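Local coordinates for protein profilin-2 (Acanthamoeba castellanii, PDB 1F2K) that binds monomeric actin and so modulates cytoskeletal assembly, and by binding PIP2 inhibits the formation of IP3 and diacylglycerol, at residues 65-76 with 79-90. Residues are numbered along the deposited sequence; the frame is centred on the assembly and turned at random.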
# COMPACT_ATOMS: atom_id res chain seq x y z
N THR A 65 12.10 3.36 -4.28
CA THR A 65 11.95 4.58 -3.48
C THR A 65 11.92 4.21 -2.01
O THR A 65 11.54 3.08 -1.68
CB THR A 65 10.63 5.32 -3.79
OG1 THR A 65 10.64 5.78 -5.15
CG2 THR A 65 10.45 6.48 -2.88
N ARG A 66 12.37 5.14 -1.17
CA ARG A 66 12.42 4.97 0.29
C ARG A 66 11.36 5.91 0.86
O ARG A 66 11.11 7.01 0.31
CB ARG A 66 13.79 5.40 0.85
CG ARG A 66 13.91 5.30 2.38
CD ARG A 66 14.07 3.85 2.83
NE ARG A 66 14.70 3.69 4.14
CZ ARG A 66 15.03 2.51 4.67
NH1 ARG A 66 14.80 1.39 4.00
NH2 ARG A 66 15.55 2.42 5.89
N TYR A 67 10.76 5.50 1.98
CA TYR A 67 9.70 6.31 2.58
C TYR A 67 9.87 6.54 4.08
O TYR A 67 10.57 5.81 4.77
CB TYR A 67 8.33 5.66 2.29
CG TYR A 67 7.89 5.69 0.81
CD1 TYR A 67 7.24 6.79 0.26
CD2 TYR A 67 8.11 4.58 -0.02
CE1 TYR A 67 6.80 6.77 -1.09
CE2 TYR A 67 7.71 4.56 -1.34
CZ TYR A 67 7.04 5.65 -1.87
OH TYR A 67 6.58 5.59 -3.16
N VAL A 68 9.20 7.58 4.55
CA VAL A 68 9.22 7.93 5.96
C VAL A 68 7.83 7.70 6.53
O VAL A 68 6.80 8.17 6.00
CB VAL A 68 9.68 9.42 6.11
CG1 VAL A 68 9.46 9.93 7.56
CG2 VAL A 68 11.17 9.51 5.71
N THR A 69 7.82 6.97 7.63
CA THR A 69 6.58 6.62 8.31
C THR A 69 5.81 7.78 8.92
O THR A 69 6.27 8.41 9.88
CB THR A 69 6.91 5.60 9.37
OG1 THR A 69 7.82 4.65 8.82
CG2 THR A 69 5.65 4.88 9.87
N ILE A 70 4.63 8.08 8.37
CA ILE A 70 3.79 9.14 8.91
C ILE A 70 2.80 8.48 9.85
O ILE A 70 2.58 8.96 10.96
CB ILE A 70 2.86 9.79 7.91
CG1 ILE A 70 3.59 10.20 6.66
CG2 ILE A 70 2.25 11.02 8.52
CD1 ILE A 70 2.58 10.72 5.63
N ARG A 71 2.17 7.40 9.37
CA ARG A 71 1.18 6.67 10.16
C ARG A 71 1.56 5.21 10.31
O ARG A 71 2.11 4.62 9.39
CB ARG A 71 -0.21 6.73 9.50
CG ARG A 71 -1.26 6.01 10.35
CD ARG A 71 -2.52 5.57 9.63
NE ARG A 71 -3.45 6.65 9.32
CZ ARG A 71 -4.77 6.60 9.49
NH1 ARG A 71 -5.36 5.53 9.99
NH2 ARG A 71 -5.53 7.64 9.17
N ALA A 72 1.29 4.61 11.48
CA ALA A 72 1.57 3.19 11.63
C ALA A 72 0.75 2.52 12.74
O ALA A 72 1.08 2.62 13.91
CB ALA A 72 3.05 2.96 11.86
N ASP A 73 -0.34 1.84 12.37
CA ASP A 73 -1.14 1.14 13.37
C ASP A 73 -1.38 -0.31 12.95
O ASP A 73 -0.68 -0.83 12.09
CB ASP A 73 -2.45 1.85 13.64
CG ASP A 73 -3.20 2.15 12.39
OD1 ASP A 73 -3.69 1.21 11.69
OD2 ASP A 73 -3.28 3.36 12.12
N ASP A 74 -2.35 -0.99 13.55
CA ASP A 74 -2.51 -2.38 13.17
C ASP A 74 -3.32 -2.60 11.93
O ASP A 74 -3.59 -3.74 11.56
CB ASP A 74 -3.01 -3.25 14.34
CG ASP A 74 -4.26 -2.70 15.00
OD1 ASP A 74 -4.25 -1.50 15.36
OD2 ASP A 74 -5.23 -3.49 15.15
N ARG A 75 -3.68 -1.50 11.27
CA ARG A 75 -4.44 -1.59 10.03
C ARG A 75 -3.78 -0.81 8.91
O ARG A 75 -3.75 -1.27 7.76
CB ARG A 75 -5.88 -1.10 10.22
CG ARG A 75 -6.58 -0.83 8.92
CD ARG A 75 -8.09 -0.64 9.08
NE ARG A 75 -8.62 0.06 7.92
CZ ARG A 75 -9.77 -0.22 7.35
NH1 ARG A 75 -10.54 -1.20 7.81
NH2 ARG A 75 -10.16 0.51 6.32
N SER A 76 -3.22 0.36 9.25
CA SER A 76 -2.62 1.22 8.23
C SER A 76 -1.17 1.64 8.40
O SER A 76 -0.66 1.83 9.51
CB SER A 76 -3.49 2.46 8.08
OG SER A 76 -4.89 2.13 8.04
N GLY A 79 3.46 6.18 4.23
CA GLY A 79 4.78 6.76 4.10
C GLY A 79 4.67 8.03 3.27
O GLY A 79 3.66 8.24 2.58
N LYS A 80 5.65 8.92 3.36
CA LYS A 80 5.64 10.13 2.54
C LYS A 80 7.06 10.45 2.11
O LYS A 80 8.03 10.03 2.76
CB LYS A 80 5.00 11.33 3.27
CG LYS A 80 5.90 12.13 4.18
CD LYS A 80 5.47 13.62 4.28
CE LYS A 80 4.05 13.80 4.85
NZ LYS A 80 3.69 15.22 5.26
N LYS A 81 7.16 11.12 0.96
CA LYS A 81 8.45 11.52 0.36
C LYS A 81 8.16 12.77 -0.44
O LYS A 81 7.84 12.70 -1.64
CB LYS A 81 8.98 10.46 -0.61
CG LYS A 81 10.24 10.94 -1.35
CD LYS A 81 10.72 9.96 -2.42
CE LYS A 81 12.08 10.38 -3.02
NZ LYS A 81 12.39 9.60 -4.28
N GLY A 82 8.27 13.92 0.21
CA GLY A 82 7.99 15.15 -0.49
C GLY A 82 6.51 15.15 -0.87
O GLY A 82 5.68 14.72 -0.08
N SER A 83 6.18 15.62 -2.06
CA SER A 83 4.81 15.68 -2.52
C SER A 83 4.19 14.29 -2.73
O SER A 83 2.95 14.13 -2.72
CB SER A 83 4.75 16.48 -3.81
OG SER A 83 4.77 17.87 -3.52
N ALA A 84 5.06 13.29 -2.90
CA ALA A 84 4.67 11.91 -3.11
C ALA A 84 4.40 11.17 -1.80
O ALA A 84 4.38 11.77 -0.69
CB ALA A 84 5.74 11.17 -3.92
N GLY A 85 4.13 9.87 -1.94
CA GLY A 85 3.86 9.01 -0.80
C GLY A 85 3.17 7.71 -1.17
O GLY A 85 2.82 7.45 -2.32
N VAL A 86 2.94 6.88 -0.16
CA VAL A 86 2.31 5.60 -0.39
C VAL A 86 1.33 5.32 0.72
O VAL A 86 1.64 5.54 1.91
CB VAL A 86 3.36 4.48 -0.41
CG1 VAL A 86 4.11 4.47 0.89
CG2 VAL A 86 2.68 3.13 -0.62
N ILE A 87 0.13 4.85 0.35
CA ILE A 87 -0.89 4.49 1.35
C ILE A 87 -0.96 2.96 1.40
O ILE A 87 -1.21 2.34 0.36
CB ILE A 87 -2.28 4.99 0.94
CG1 ILE A 87 -2.25 6.49 0.67
CG2 ILE A 87 -3.26 4.69 2.01
CD1 ILE A 87 -2.01 7.36 1.88
N THR A 88 -0.70 2.32 2.55
CA THR A 88 -0.84 0.86 2.56
C THR A 88 -1.81 0.55 3.64
O THR A 88 -1.83 1.23 4.64
CB THR A 88 0.47 0.08 2.79
OG1 THR A 88 0.89 0.23 4.15
CG2 THR A 88 1.53 0.58 1.84
N VAL A 89 -2.65 -0.45 3.39
CA VAL A 89 -3.69 -0.89 4.32
C VAL A 89 -3.72 -2.40 4.35
O VAL A 89 -3.52 -3.04 3.29
CB VAL A 89 -5.07 -0.41 3.89
CG1 VAL A 89 -6.12 -0.72 4.99
CG2 VAL A 89 -5.02 1.05 3.58
N LYS A 90 -3.98 -2.94 5.55
CA LYS A 90 -4.02 -4.38 5.79
C LYS A 90 -5.39 -5.01 5.92
O LYS A 90 -6.20 -4.60 6.78
CB LYS A 90 -3.24 -4.71 7.06
CG LYS A 90 -3.31 -6.19 7.48
CD LYS A 90 -2.36 -6.39 8.66
CE LYS A 90 -2.39 -7.79 9.27
NZ LYS A 90 -1.29 -7.97 10.28
O HOH W 1 10.83 8.64 -6.79
O HOH W 2 -2.17 -6.22 12.40
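Tyr67 packs its ring against Gly79, Gly85 and Val86 where three consecutive strands of the antiparallel profilin sheet, 65-72, 76-81 and 84-90, lie next to one another, the first broken by a classic beta bulge at Ile70 and Arg71 opposite Tyr78. The ring is clamped: Val86 CG1 stands almost exactly over one face, 3.8 Å from the centroid and 7° off the normal, while Thr65 CG2 covers the opposite face nearer the rim. Two glycines let the ring lie close to the backbone, Gly79 CA 4.1 Å from Tyr67 CB and Gly85 CA 3.7 Å from Tyr67 CE1. Val68 and Lys80 form the hydrogen-bonded pair beside the ring, with Lys80 N 3.0 Å from Val68 O.

The face bearing Val68 and Lys80 is exposed yet locally tight: the aliphatic stem of Lys80, bent at chi3 (61°), wraps Ile70 CD1, its CB only 3.4 Å from that methyl. At the hairpin's other end Arg75 N closes an Asx turn through the anti lone pair of Asp73 OD1, and Ser76 N completes an Asx motif from above the carboxylate plane. Arg75 lies alongside Val89 and forms salt bridges with Glu114 and Asp118 of helix 106-121, which also carries the actin-binding site Lys115. On the looser solvent side, a water links Lys90 NZ, 2.9 Å away, to Asp74 O.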